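Long-range contacts in Bd0816 (PDB 5CER), which probably acts as a serine-type D-Ala-D-Ala carboxypeptidase of the peptidase S13 family, removing the terminal D-alanine from cell-wall peptides: residues A33-I38 / I247-G252; D68-G73 / T103-F108; K95-E100 / K171-V176; V324-T329 / H348-Q353. The protein carries 2 engineered substitutions. All coordinates share one frame; numbering follows the deposited sequence.

Interaction 1: residues A33-I38 / I247-G252; sequences AISKVI and IVFHNG. Engineered in segment 33-38: Ala33 (natural residue Ser).
Ile38 and Phe249 form the centre of this contact. Ile38 CD1 rests 3.7 Å from Phe249 CZ and meets Ile247 CD1, also at 3.7 Å, with the two isoleucines reaching tip to tip. The extended Ile38 chain, with CD1 anti to CA (chi2 175°), brings one methyl to both partners. Branched aliphatic groups and a phenyl ring suit this buried place because they fill it without needing polar partners. The same Phe249 CZ also takes Ser35 OG, obliquely, at 3.8 Å, while Ser35 O lies in the ring plane at its edge, 3.9 Å from CE2. The small serine lets the helix start come close to the ring, and its hydroxyl is hydrogen-bonded to Ala32 O and Asn266 ND2. Gly252 brings bare backbone against the Lys36 chain, its O 3.7 Å from CG, and this O is hydrogen-bonded to Thr39 OG1. Ala33, engineered from serine, and Lys36 probably mark the ends of the SxxK motif, as in relatives; Lys36 NZ is hydrogen-bonded to Asn216 and Ser214. The start of helix 35-47 packs against strand 247-248 and the loop after it, with helix 228-239 touching Ile38 and Ile247, helix 216-225 touching Phe249, and helix 270-286 touching Ile38.

Interaction 2: residues D68-G73 / T103-F108; sequences DLHVEG and TFDENF
His70 holds its ring anti to the backbone N (chi1 179°), and Thr103 places OG1 between its own backbone N and carbonyl carbon (chi1 68°); together these settings bring His70 ND1 to Thr103 OG1 at 2.6 Å. The hydroxyl comes in at the ring edge, near its plane. At the other ring nitrogen, a water spans His70 NE2 and Asp105 OD2, which ties the imidazole to a carboxylate turned nearly perpendicular to it. Asp105 suits its place by accepting from several sides: OD1 takes Gly73 N at 3.0 Å and Asn107 N at 2.9 Å from opposite faces of the carboxylate, the second bond making an Asx turn within the type I turn from Asp105 to Phe108. Gly73, having no side chain, allows its backbone to lie close against Asn107 and Phe108. A second water joins Gly73 O, Asp105 OD2 and Asn107 ND2. On the other side of the sheet Val71 CG1 sits over one face of the Phe108 ring, 3.8 Å from its centroid, in a CH-pi contact. Backbone bonds from Thr103 N to Leu69 O, Val71 N to Thr103 O and Asp105 N to Val71 O set the parallel register. This is the pairing expected of a beta-alpha-beta unit, in which helix 81-93 carries the chain from strand 67-72 to its parallel neighbour, strand 98-104.

Interaction 3: residues K95-E100 / K171-V176; sequences KVTKIE and KPTIEV
The Thr97 carbonyl and the peptides on either side of Glu175 are the flat groups that meet here. Over one face of that carbonyl lies the methyl CD1 of Ile174, 3.7 Å from Thr97 C, while Glu175 N donates to Thr97 O at 3.0 Å from a direction tilted only 20° from the carbonyl plane. The return bond, Ile99 N to Glu175 O, is short at 2.7 Å and nearly straight (171°). These alternating bonds pair Lys98 with Glu175 and Ile99 with Val176 in parallel, placing strand 175-181 at the border of the mixed sheet beside strand 98-104. On the exposed face Lys98 and Glu175 run alongside each other; Lys98 NZ stays 4.1 Å from Glu175 OE1, too far for a salt bridge. Long charged chains suit this solvent-facing side. The other face is apolar, with Ile99 CG1 lying next to Val176 CG2 at 4.0 Å and Ile99 CD1 meeting Ile174 CD1 at 4.2 Å. CG1 of Ile174 is anti to its backbone N (chi1 -158°), and a bend at chi2 swings CD1 back over the Thr97 carbonyl and toward Ile99. Behind it stands Ile88 of helix 81-93, and Ile99 also packs on Leu69 of strand 67-72.

Interaction 4: residues V324-T329 / H348-Q353; sequences VNKAKT and HTDMDQ
Val324 opens a type I turn that closes at Ala327, and its carbonyl oxygen lies 4.1 Å from Met351 CE. Asn325 follows, with a carbonyl gripped from opposite faces by Thr349 OG1 at 2.8 Å and Met351 N at 3.3 Å. Threonine suits this place: its hydroxyl bonds Asn325 O and takes a bond from a water, while its CG2 methyl sits 4.2 Å from Lys328 CB. The Asn325 amide also crosses the Met351 side chain at about a right angle, OD1 being 3.6 Å from CG. Lys326 then carries the charged part of the contact. Its chain, bent at chi2 (-56°) and extended thereafter, delivers NZ to two carboxylates, 2.9 Å from Asp350 OD1 and 2.7 Å from Asp352 OD1. The Asp350 oxygen uses its anti lone pair, whereas Asp352 OD1 is met on the syn side, 34° out of its carboxylate plane. Asp350 has a further partner in the amino group of Met1, and His348 NE2 makes a weak bond to its OD1. The Lys326 carbonyl takes Thr349 N from above its plane. Ala327 pairs with His348 as an antiparallel non-hydrogen-bonded pair, and beyond it Lys328 sends NZ back to Thr323. The segment 324-329 thus makes the two-residue turn of a beta hairpin, strands 317-324 and 327-336, stapled to the loop leading into helix 356-375 at one end of the large antiparallel sheet.

Overall arrangement
The contacts fall into two distant pairs. Interactions 2 and 3 share strand 98-104 of the mixed sheet, which has strand 67-72 on one flank and strand 175-181 on the other; their centres are about 17 Å apart, and they touch where Asp68 meets Glu100. Their segments alternate along the chain, and both nest inside the long loop closed by interaction 1. Interaction 4 comes later in sequence but touches interaction 1 through Ile34 and Thr329, with centres about 17 Å apart. That pair joins the helix bearing the SxxK-like motif to the large antiparallel sheet, probably the catalytic region, while the mixed sheet lies apart, about 30 Å separating the centres of interactions 1 and 2.

Interaction 1: residues A33-I38 / I247-G252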
loop_
_atom_site.group_PDB
_atom_site.type_symbol
_atom_site.label_atom_id
_atom_site.label_comp_id
_atom_site.label_asym_id
_atom_site.label_seq_id
_atom_site.Cartn_x
_atom_site.Cartn_y
_atom_site.Cartn_z
ATOM N N ALA A 33 -1.466 -9.270 1.273
ATOM C CA ALA A 33 -1.167 -8.588 0.015
ATOM C C ALA A 33 0.187 -8.941 -0.657
ATOM O O ALA A 33 0.419 -8.498 -1.764
ATOM C CB ALA A 33 -1.271 -7.082 0.198
ATOM N N ILE A 34 1.038 -9.801 -0.097
ATOM C CA ILE A 34 2.145 -10.317 -0.945
ATOM C C ILE A 34 1.614 -11.217 -2.090
ATOM O O ILE A 34 2.324 -11.483 -3.050
ATOM C CB ILE A 34 3.314 -10.959 -0.185
ATOM C CG1 ILE A 34 2.943 -12.292 0.443
ATOM C CG2 ILE A 34 3.874 -9.974 0.813
ATOM C CD1 ILE A 34 4.132 -13.004 1.046
ATOM N N SER A 35 0.363 -11.635 -1.977
ATOM C CA SER A 35 -0.414 -12.127 -3.128
ATOM C C SER A 35 -0.278 -11.262 -4.378
ATOM O O SER A 35 -0.279 -11.797 -5.499
ATOM C CB SER A 35 -1.909 -12.168 -2.790
ATOM O OG SER A 35 -2.219 -13.163 -1.864
ATOM N N LYS A 36 -0.213 -9.943 -4.193
ATOM C CA LYS A 36 -0.099 -9.018 -5.333
ATOM C C LYS A 36 1.181 -9.172 -6.138
ATOM O O LYS A 36 1.227 -8.847 -7.325
ATOM C CB LYS A 36 -0.309 -7.576 -4.879
ATOM C CG LYS A 36 -1.725 -7.301 -4.377
ATOM C CD LYS A 36 -1.864 -5.857 -3.900
ATOM C CE LYS A 36 -3.293 -5.504 -3.554
ATOM N NZ LYS A 36 -3.596 -5.610 -2.097
ATOM N N VAL A 37 2.221 -9.663 -5.494
ATOM C CA VAL A 37 3.474 -10.000 -6.191
ATOM C C VAL A 37 3.214 -11.080 -7.269
ATOM O O VAL A 37 3.746 -11.002 -8.360
ATOM C CB VAL A 37 4.589 -10.466 -5.230
ATOM C CG1 VAL A 37 5.869 -10.706 -6.007
ATOM C CG2 VAL A 37 4.838 -9.397 -4.177
ATOM N N ILE A 38 2.381 -12.055 -6.918
ATOM C CA ILE A 38 2.049 -13.136 -7.817
ATOM C C ILE A 38 1.110 -12.643 -8.902
ATOM O O ILE A 38 1.282 -12.967 -10.077
ATOM C CB ILE A 38 1.423 -14.321 -7.054
ATOM C CG1 ILE A 38 2.415 -14.855 -6.002
ATOM C CG2 ILE A 38 1.021 -15.430 -8.040
ATOM C CD1 ILE A 38 1.864 -15.942 -5.105
ATOM N N ILE A 247 -0.304 -23.699 -3.441
ATOM C CA ILE A 247 -0.938 -22.383 -3.656
ATOM C C ILE A 247 -2.426 -22.508 -3.928
ATOM O O ILE A 247 -2.860 -23.363 -4.722
ATOM C CB ILE A 247 -0.188 -21.605 -4.759
ATOM C CG1 ILE A 247 -0.714 -20.170 -4.855
ATOM C CG2 ILE A 247 -0.249 -22.310 -6.123
ATOM C CD1 ILE A 247 0.250 -19.218 -5.527
ATOM N N VAL A 248 -3.209 -21.719 -3.212
ATOM C CA VAL A 248 -4.662 -21.584 -3.469
ATOM C C VAL A 248 -5.013 -20.111 -3.473
ATOM O O VAL A 248 -4.729 -19.414 -2.505
ATOM C CB VAL A 248 -5.535 -22.287 -2.413
ATOM C CG1 VAL A 248 -7.026 -22.205 -2.760
ATOM C CG2 VAL A 248 -5.131 -23.780 -2.260
ATOM N N PHE A 249 -5.576 -19.652 -4.586
ATOM C CA PHE A 249 -6.020 -18.287 -4.725
ATOM C C PHE A 249 -7.536 -18.222 -4.879
ATOM O O PHE A 249 -8.162 -19.089 -5.510
ATOM C CB PHE A 249 -5.332 -17.576 -5.932
ATOM C CG PHE A 249 -4.111 -16.773 -5.580
ATOM C CD1 PHE A 249 -3.194 -17.212 -4.636
ATOM C CD2 PHE A 249 -3.829 -15.596 -6.259
ATOM C CE1 PHE A 249 -2.069 -16.476 -4.339
ATOM C CE2 PHE A 249 -2.683 -14.846 -5.940
ATOM C CZ PHE A 249 -1.813 -15.297 -4.982
ATOM N N HIS A 250 -8.098 -17.144 -4.336
ATOM C CA HIS A 250 -9.493 -16.736 -4.523
ATOM C C HIS A 250 -9.613 -15.374 -5.158
ATOM O O HIS A 250 -10.654 -15.050 -5.698
ATOM C CB HIS A 250 -10.163 -16.688 -3.170
ATOM C CG HIS A 250 -10.024 -17.945 -2.376
ATOM N ND1 HIS A 250 -8.962 -18.190 -1.523
ATOM C CD2 HIS A 250 -10.841 -19.003 -2.265
ATOM C CE1 HIS A 250 -9.128 -19.351 -0.932
ATOM N NE2 HIS A 250 -10.263 -19.863 -1.365
ATOM N N ASN A 251 -8.582 -14.531 -5.081
ATOM C CA ASN A 251 -8.639 -13.173 -5.641
ATOM C C ASN A 251 -7.221 -12.644 -5.911
ATOM O O ASN A 251 -6.249 -13.357 -5.660
ATOM C CB ASN A 251 -9.351 -12.265 -4.682
ATOM C CG ASN A 251 -8.665 -12.195 -3.319
ATOM O OD1 ASN A 251 -7.424 -12.256 -3.205
ATOM N ND2 ASN A 251 -9.444 -12.005 -2.306
ATOM N N GLY A 252 -7.110 -11.462 -6.515
ATOM C CA GLY A 252 -5.803 -10.908 -6.881
ATOM C C GLY A 252 -5.103 -10.153 -5.751
ATOM O O GLY A 252 -3.893 -9.972 -5.790
#

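Interaction 2: residues D68-G73 / T103-F108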
loop_
_atom_site.group_PDB
_atom_site.type_symbol
_atom_site.label_atom_id
_atom_site.label_comp_id
_atom_site.label_asym_id
_atom_site.label_seq_id
_atom_site.Cartn_x
_atom_site.Cartn_y
_atom_site.Cartn_z
ATOM N N ASP A 68 -22.360 12.624 -29.543
ATOM C CA ASP A 68 -22.665 11.343 -28.925
ATOM C C ASP A 68 -21.311 10.637 -28.740
ATOM O O ASP A 68 -20.382 10.828 -29.538
ATOM C CB ASP A 68 -23.588 10.467 -29.782
ATOM C CG ASP A 68 -25.062 10.958 -29.819
ATOM O OD1 ASP A 68 -25.482 11.702 -28.931
ATOM O OD2 ASP A 68 -25.785 10.593 -30.769
ATOM N N LEU A 69 -21.221 9.835 -27.688
ATOM C CA LEU A 69 -20.025 9.094 -27.358
ATOM C C LEU A 69 -20.386 7.620 -27.033
ATOM O O LEU A 69 -21.205 7.349 -26.151
ATOM C CB LEU A 69 -19.351 9.733 -26.144
ATOM C CG LEU A 69 -18.170 9.010 -25.490
ATOM C CD1 LEU A 69 -17.139 8.537 -26.515
ATOM C CD2 LEU A 69 -17.503 9.972 -24.528
ATOM N N HIS A 70 -19.759 6.679 -27.732
ATOM C CA HIS A 70 -19.785 5.278 -27.317
ATOM C C HIS A 70 -18.383 4.887 -26.839
ATOM O O HIS A 70 -17.411 5.012 -27.597
ATOM C CB HIS A 70 -20.220 4.341 -28.453
ATOM C CG HIS A 70 -20.219 2.904 -28.051
ATOM N ND1 HIS A 70 -21.118 2.392 -27.143
ATOM C CD2 HIS A 70 -19.398 1.879 -28.390
ATOM C CE1 HIS A 70 -20.861 1.110 -26.942
ATOM N NE2 HIS A 70 -19.836 0.766 -27.702
ATOM N N VAL A 71 -18.286 4.396 -25.599
ATOM C CA VAL A 71 -17.021 3.963 -25.038
ATOM C C VAL A 71 -16.911 2.483 -25.263
ATOM O O VAL A 71 -17.702 1.683 -24.714
ATOM C CB VAL A 71 -16.947 4.256 -23.517
ATOM C CG1 VAL A 71 -15.558 3.927 -22.971
ATOM C CG2 VAL A 71 -17.312 5.715 -23.237
ATOM N N GLU A 72 -15.911 2.111 -26.052
ATOM C CA GLU A 72 -15.532 0.724 -26.224
ATOM C C GLU A 72 -14.414 0.470 -25.215
ATOM O O GLU A 72 -13.323 0.979 -25.358
ATOM C CB GLU A 72 -15.064 0.464 -27.639
ATOM C CG GLU A 72 -14.661 -0.967 -27.928
ATOM C CD GLU A 72 -14.013 -1.129 -29.281
ATOM O OE1 GLU A 72 -14.053 -0.186 -30.066
ATOM O OE2 GLU A 72 -13.462 -2.207 -29.570
ATOM N N GLY A 73 -14.686 -0.382 -24.233
ATOM C CA GLY A 73 -13.799 -0.570 -23.056
ATOM C C GLY A 73 -12.644 -1.525 -23.288
ATOM O O GLY A 73 -12.725 -2.386 -24.162
ATOM N N THR A 103 -23.023 6.218 -24.348
ATOM C CA THR A 103 -23.159 4.788 -24.147
ATOM C C THR A 103 -21.803 4.169 -23.851
ATOM O O THR A 103 -20.761 4.798 -24.068
ATOM C CB THR A 103 -23.808 4.122 -25.381
ATOM O OG1 THR A 103 -22.926 4.182 -26.512
ATOM C CG2 THR A 103 -25.096 4.813 -25.740
ATOM N N PHE A 104 -21.812 2.954 -23.300
ATOM C CA PHE A 104 -20.579 2.218 -22.988
ATOM C C PHE A 104 -20.866 0.732 -23.051
ATOM O O PHE A 104 -21.998 0.290 -22.761
ATOM C CB PHE A 104 -20.030 2.617 -21.601
ATOM C CG PHE A 104 -20.928 2.210 -20.457
ATOM C CD1 PHE A 104 -20.815 0.953 -19.874
ATOM C CD2 PHE A 104 -21.952 3.048 -20.037
ATOM C CE1 PHE A 104 -21.658 0.548 -18.865
ATOM C CE2 PHE A 104 -22.810 2.640 -19.020
ATOM C CZ PHE A 104 -22.650 1.381 -18.425
ATOM N N ASP A 105 -19.843 -0.043 -23.402
ATOM C CA ASP A 105 -19.969 -1.496 -23.570
ATOM C C ASP A 105 -19.512 -2.289 -22.310
ATOM O O ASP A 105 -19.112 -1.718 -21.273
ATOM C CB ASP A 105 -19.283 -1.950 -24.885
ATOM C CG ASP A 105 -17.762 -2.061 -24.789
ATOM O OD1 ASP A 105 -17.194 -2.012 -23.681
ATOM O OD2 ASP A 105 -17.129 -2.255 -25.853
ATOM N N GLU A 106 -19.549 -3.614 -22.409
ATOM C CA GLU A 106 -19.283 -4.510 -21.252
ATOM C C GLU A 106 -17.877 -4.515 -20.709
ATOM O O GLU A 106 -17.626 -5.063 -19.645
ATOM C CB GLU A 106 -19.688 -5.963 -21.586
ATOM C CG GLU A 106 -18.982 -6.618 -22.772
ATOM C CD GLU A 106 -19.721 -6.469 -24.087
ATOM O OE1 GLU A 106 -20.438 -5.449 -24.285
ATOM O OE2 GLU A 106 -19.588 -7.387 -24.933
ATOM N N ASN A 107 -16.982 -3.891 -21.440
ATOM C CA ASN A 107 -15.598 -3.806 -21.053
ATOM C C ASN A 107 -15.209 -2.487 -20.389
ATOM O O ASN A 107 -14.025 -2.313 -20.033
ATOM C CB ASN A 107 -14.718 -4.128 -22.282
ATOM C CG ASN A 107 -14.864 -5.574 -22.716
ATOM O OD1 ASN A 107 -14.938 -6.515 -21.910
ATOM N ND2 ASN A 107 -14.980 -5.749 -23.985
ATOM N N PHE A 108 -16.133 -1.525 -20.297
ATOM C CA PHE A 108 -15.772 -0.242 -19.704
ATOM C C PHE A 108 -15.957 -0.334 -18.187
ATOM O O PHE A 108 -17.102 -0.425 -17.703
ATOM C CB PHE A 108 -16.553 0.926 -20.331
ATOM C CG PHE A 108 -16.191 2.265 -19.737
ATOM C CD1 PHE A 108 -14.880 2.696 -19.720
ATOM C CD2 PHE A 108 -17.153 3.087 -19.195
ATOM C CE1 PHE A 108 -14.534 3.907 -19.153
ATOM C CE2 PHE A 108 -16.804 4.315 -18.638
ATOM C CZ PHE A 108 -15.495 4.716 -18.600
HETATM O O HOH W 1 -18.497 -1.434 -28.245
HETATM O O HOH W 2 -14.482 -3.328 -25.962
#

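Interaction 3: residues K95-E100 / K171-V176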
loop_
_atom_site.group_PDB
_atom_site.type_symbol
_atom_site.label_atom_id
_atom_site.label_comp_id
_atom_site.label_asym_id
_atom_site.label_seq_id
_atom_site.Cartn_x
_atom_site.Cartn_y
_atom_site.Cartn_z
ATOM N N LYS A 95 -12.097 20.001 -28.589
ATOM C CA LYS A 95 -13.284 20.848 -28.746
ATOM C C LYS A 95 -14.600 20.193 -28.361
ATOM O O LYS A 95 -15.655 20.578 -28.916
ATOM C CB LYS A 95 -13.509 21.291 -30.197
ATOM C CG LYS A 95 -12.323 21.647 -31.053
ATOM C CD LYS A 95 -12.762 21.759 -32.489
ATOM C CE LYS A 95 -11.744 22.627 -33.274
ATOM N NZ LYS A 95 -10.914 21.799 -34.201
ATOM N N VAL A 96 -14.544 19.188 -27.499
ATOM C CA VAL A 96 -15.744 18.512 -27.017
ATOM C C VAL A 96 -15.964 18.866 -25.557
ATOM O O VAL A 96 -15.168 18.483 -24.676
ATOM C CB VAL A 96 -15.645 17.000 -27.211
ATOM C CG1 VAL A 96 -16.823 16.298 -26.538
ATOM C CG2 VAL A 96 -15.590 16.657 -28.695
ATOM N N THR A 97 -17.047 19.601 -25.312
ATOM C CA THR A 97 -17.410 20.061 -24.000
ATOM C C THR A 97 -18.779 19.471 -23.559
ATOM O O THR A 97 -19.122 19.459 -22.360
ATOM C CB THR A 97 -17.315 21.611 -24.090
ATOM O OG1 THR A 97 -16.471 22.151 -23.074
ATOM C CG2 THR A 97 -18.657 22.352 -24.202
ATOM N N LYS A 98 -19.536 18.930 -24.504
ATOM C CA LYS A 98 -20.913 18.474 -24.276
ATOM C C LYS A 98 -21.154 17.146 -24.955
ATOM O O LYS A 98 -20.879 17.017 -26.143
ATOM C CB LYS A 98 -21.897 19.523 -24.840
ATOM C CG LYS A 98 -21.988 20.786 -24.000
ATOM C CD LYS A 98 -23.096 21.741 -24.457
ATOM C CE LYS A 98 -22.826 23.125 -23.949
ATOM N NZ LYS A 98 -24.036 23.974 -23.797
ATOM N N ILE A 99 -21.648 16.175 -24.195
ATOM C CA ILE A 99 -22.033 14.890 -24.728
ATOM C C ILE A 99 -23.545 14.733 -24.621
ATOM O O ILE A 99 -24.098 14.867 -23.531
ATOM C CB ILE A 99 -21.413 13.698 -23.973
ATOM C CG1 ILE A 99 -19.929 13.912 -23.613
ATOM C CG2 ILE A 99 -21.696 12.373 -24.716
ATOM C CD1 ILE A 99 -18.914 13.960 -24.723
ATOM N N GLU A 100 -24.221 14.439 -25.735
ATOM C CA GLU A 100 -25.665 14.122 -25.689
ATOM C C GLU A 100 -25.881 12.720 -25.114
ATOM O O GLU A 100 -26.270 12.591 -23.958
ATOM C CB GLU A 100 -26.308 14.208 -27.068
ATOM C CG GLU A 100 -26.706 15.596 -27.528
ATOM C CD GLU A 100 -27.607 16.317 -26.551
ATOM O OE1 GLU A 100 -28.721 15.831 -26.329
ATOM O OE2 GLU A 100 -27.219 17.403 -26.065
ATOM N N LYS A 171 -8.647 24.215 -16.422
ATOM C CA LYS A 171 -10.046 24.369 -15.985
ATOM C C LYS A 171 -11.068 23.804 -16.995
ATOM O O LYS A 171 -11.950 24.509 -17.467
ATOM C CB LYS A 171 -10.256 25.845 -15.553
ATOM C CG LYS A 171 -11.693 26.314 -15.140
ATOM C CD LYS A 171 -11.970 26.172 -13.634
ATOM C CE LYS A 171 -13.251 26.900 -13.062
ATOM N NZ LYS A 171 -13.977 27.894 -13.931
ATOM N N PRO A 172 -10.951 22.510 -17.317
ATOM C CA PRO A 172 -11.875 21.903 -18.256
ATOM C C PRO A 172 -13.168 21.486 -17.614
ATOM O O PRO A 172 -13.264 21.350 -16.370
ATOM C CB PRO A 172 -11.136 20.651 -18.678
ATOM C CG PRO A 172 -10.442 20.211 -17.419
ATOM C CD PRO A 172 -9.994 21.506 -16.783
ATOM N N THR A 173 -14.186 21.345 -18.441
ATOM C CA THR A 173 -15.503 20.830 -18.016
ATOM C C THR A 173 -16.050 19.875 -19.052
ATOM O O THR A 173 -15.612 19.895 -20.194
ATOM C CB THR A 173 -16.560 21.957 -17.750
ATOM O OG1 THR A 173 -17.009 22.428 -18.999
ATOM C CG2 THR A 173 -16.021 23.134 -16.940
ATOM N N ILE A 174 -17.027 19.082 -18.621
ATOM C CA ILE A 174 -17.829 18.256 -19.488
ATOM C C ILE A 174 -19.293 18.274 -18.996
ATOM O O ILE A 174 -19.557 18.515 -17.817
ATOM C CB ILE A 174 -17.266 16.818 -19.534
ATOM C CG1 ILE A 174 -17.728 16.085 -20.800
ATOM C CG2 ILE A 174 -17.647 16.032 -18.294
ATOM C CD1 ILE A 174 -17.022 16.540 -22.049
ATOM N N GLU A 175 -20.233 18.122 -19.927
ATOM C CA GLU A 175 -21.659 17.931 -19.620
ATOM C C GLU A 175 -22.090 16.670 -20.344
ATOM O O GLU A 175 -21.721 16.468 -21.500
ATOM C CB GLU A 175 -22.489 19.077 -20.148
ATOM C CG GLU A 175 -22.508 20.335 -19.319
ATOM C CD GLU A 175 -23.464 21.377 -19.888
ATOM O OE1 GLU A 175 -24.229 21.105 -20.862
ATOM O OE2 GLU A 175 -23.464 22.499 -19.352
ATOM N N VAL A 176 -22.896 15.857 -19.685
ATOM C CA VAL A 176 -23.437 14.645 -20.269
ATOM C C VAL A 176 -24.915 14.578 -19.957
ATOM O O VAL A 176 -25.338 14.574 -18.806
ATOM C CB VAL A 176 -22.743 13.384 -19.718
ATOM C CG1 VAL A 176 -23.230 12.125 -20.424
ATOM C CG2 VAL A 176 -21.245 13.528 -19.862
#

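Interaction 4: residues V324-T329 / H348-Q353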
loop_
_atom_site.group_PDB
_atom_site.type_symbol
_atom_site.label_atom_id
_atom_site.label_comp_id
_atom_site.label_asym_id
_atom_site.label_seq_id
_atom_site.Cartn_x
_atom_site.Cartn_y
_atom_site.Cartn_z
ATOM N N VAL A 324 -3.527 -8.725 7.002
ATOM C CA VAL A 324 -4.920 -9.182 7.234
ATOM C C VAL A 324 -5.007 -9.494 8.724
ATOM O O VAL A 324 -4.005 -9.402 9.409
ATOM C CB VAL A 324 -5.379 -10.387 6.373
ATOM C CG1 VAL A 324 -5.386 -10.005 4.891
ATOM C CG2 VAL A 324 -4.480 -11.565 6.578
ATOM N N ASN A 325 -6.223 -9.806 9.209
ATOM C CA ASN A 325 -6.421 -10.023 10.633
ATOM C C ASN A 325 -5.538 -11.149 11.195
ATOM O O ASN A 325 -5.047 -11.018 12.314
ATOM C CB ASN A 325 -7.875 -10.285 10.940
ATOM C CG ASN A 325 -8.726 -9.033 10.883
ATOM O OD1 ASN A 325 -8.228 -7.915 10.812
ATOM N ND2 ASN A 325 -10.031 -9.220 10.893
ATOM N N LYS A 326 -5.308 -12.193 10.383
ATOM C CA LYS A 326 -4.514 -13.345 10.789
ATOM C C LYS A 326 -3.044 -13.348 10.331
ATOM O O LYS A 326 -2.313 -14.314 10.619
ATOM C CB LYS A 326 -5.186 -14.654 10.348
ATOM C CG LYS A 326 -6.542 -14.868 10.935
ATOM C CD LYS A 326 -6.504 -14.822 12.444
ATOM C CE LYS A 326 -7.808 -15.249 13.046
ATOM N NZ LYS A 326 -7.815 -15.068 14.521
ATOM N N ALA A 327 -2.603 -12.317 9.615
ATOM C CA ALA A 327 -1.231 -12.330 9.102
ATOM C C ALA A 327 -0.621 -10.957 8.856
ATOM O O ALA A 327 -1.313 -9.998 8.507
ATOM C CB ALA A 327 -1.166 -13.192 7.823
ATOM N N LYS A 328 0.704 -10.928 9.002
ATOM C CA LYS A 328 1.529 -9.816 8.640
ATOM C C LYS A 328 2.668 -10.365 7.829
ATOM O O LYS A 328 3.413 -11.240 8.307
ATOM C CB LYS A 328 2.048 -9.131 9.880
ATOM C CG LYS A 328 2.559 -7.702 9.619
ATOM C CD LYS A 328 1.383 -6.756 9.507
ATOM C CE LYS A 328 1.820 -5.347 9.233
ATOM N NZ LYS A 328 2.141 -5.212 7.788
ATOM N N THR A 329 2.832 -9.865 6.603
ATOM C CA THR A 329 3.748 -10.501 5.660
ATOM C C THR A 329 4.613 -9.462 4.913
ATOM O O THR A 329 4.256 -8.283 4.813
ATOM C CB THR A 329 2.996 -11.350 4.611
ATOM O OG1 THR A 329 2.213 -10.500 3.796
ATOM C CG2 THR A 329 2.090 -12.418 5.231
ATOM N N HIS A 348 2.013 -14.818 11.764
ATOM C CA HIS A 348 0.634 -14.934 12.218
ATOM C C HIS A 348 0.357 -13.787 13.158
ATOM O O HIS A 348 1.271 -13.357 13.912
ATOM C CB HIS A 348 0.420 -16.282 12.930
ATOM C CG HIS A 348 -0.965 -16.449 13.497
ATOM N ND1 HIS A 348 -2.004 -17.071 12.831
ATOM C CD2 HIS A 348 -1.489 -16.018 14.669
ATOM C CE1 HIS A 348 -3.093 -17.028 13.575
ATOM N NE2 HIS A 348 -2.810 -16.400 14.696
ATOM N N THR A 349 -0.884 -13.293 13.118
ATOM C CA THR A 349 -1.400 -12.331 14.077
ATOM C C THR A 349 -2.830 -12.737 14.431
ATOM O O THR A 349 -3.407 -13.562 13.731
ATOM C CB THR A 349 -1.422 -10.870 13.533
ATOM O OG1 THR A 349 -2.220 -10.749 12.332
ATOM C CG2 THR A 349 -0.007 -10.368 13.289
ATOM N N ASP A 350 -3.407 -12.127 15.481
ATOM C CA ASP A 350 -4.859 -12.272 15.830
ATOM C C ASP A 350 -5.463 -10.951 16.305
ATOM O O ASP A 350 -5.458 -10.634 17.498
ATOM C CB ASP A 350 -5.083 -13.317 16.959
ATOM C CG ASP A 350 -4.550 -14.724 16.614
ATOM O OD1 ASP A 350 -5.253 -15.443 15.844
ATOM O OD2 ASP A 350 -3.479 -15.077 17.167
ATOM N N MET A 351 -5.966 -10.169 15.365
ATOM C CA MET A 351 -6.579 -8.887 15.709
ATOM C C MET A 351 -7.738 -9.060 16.625
ATOM O O MET A 351 -7.996 -8.202 17.436
ATOM C CB MET A 351 -7.066 -8.177 14.487
ATOM C CG MET A 351 -5.953 -7.810 13.540
ATOM S SD MET A 351 -4.603 -6.797 14.201
ATOM C CE MET A 351 -3.693 -6.883 12.623
ATOM N N ASP A 352 -8.456 -10.160 16.484
ATOM C CA ASP A 352 -9.535 -10.456 17.392
ATOM C C ASP A 352 -9.087 -10.623 18.871
ATOM O O ASP A 352 -9.922 -10.470 19.778
ATOM C CB ASP A 352 -10.335 -11.686 16.927
ATOM C CG ASP A 352 -9.506 -12.932 16.885
ATOM O OD1 ASP A 352 -8.528 -12.975 16.118
ATOM O OD2 ASP A 352 -9.813 -13.869 17.639
ATOM N N GLN A 353 -7.835 -10.974 19.116
ATOM C CA GLN A 353 -7.295 -11.014 20.471
ATOM C C GLN A 353 -6.815 -9.628 20.833
ATOM O O GLN A 353 -7.234 -9.089 21.853
ATOM C CB GLN A 353 -6.157 -12.032 20.592
ATOM C CG GLN A 353 -6.586 -13.480 20.397
ATOM C CD GLN A 353 -5.431 -14.463 20.215
ATOM O OE1 GLN A 353 -4.311 -14.258 20.700
ATOM N NE2 GLN A 353 -5.718 -15.580 19.533
HETATM O O HOH W 3 -1.420 -8.291 10.910
#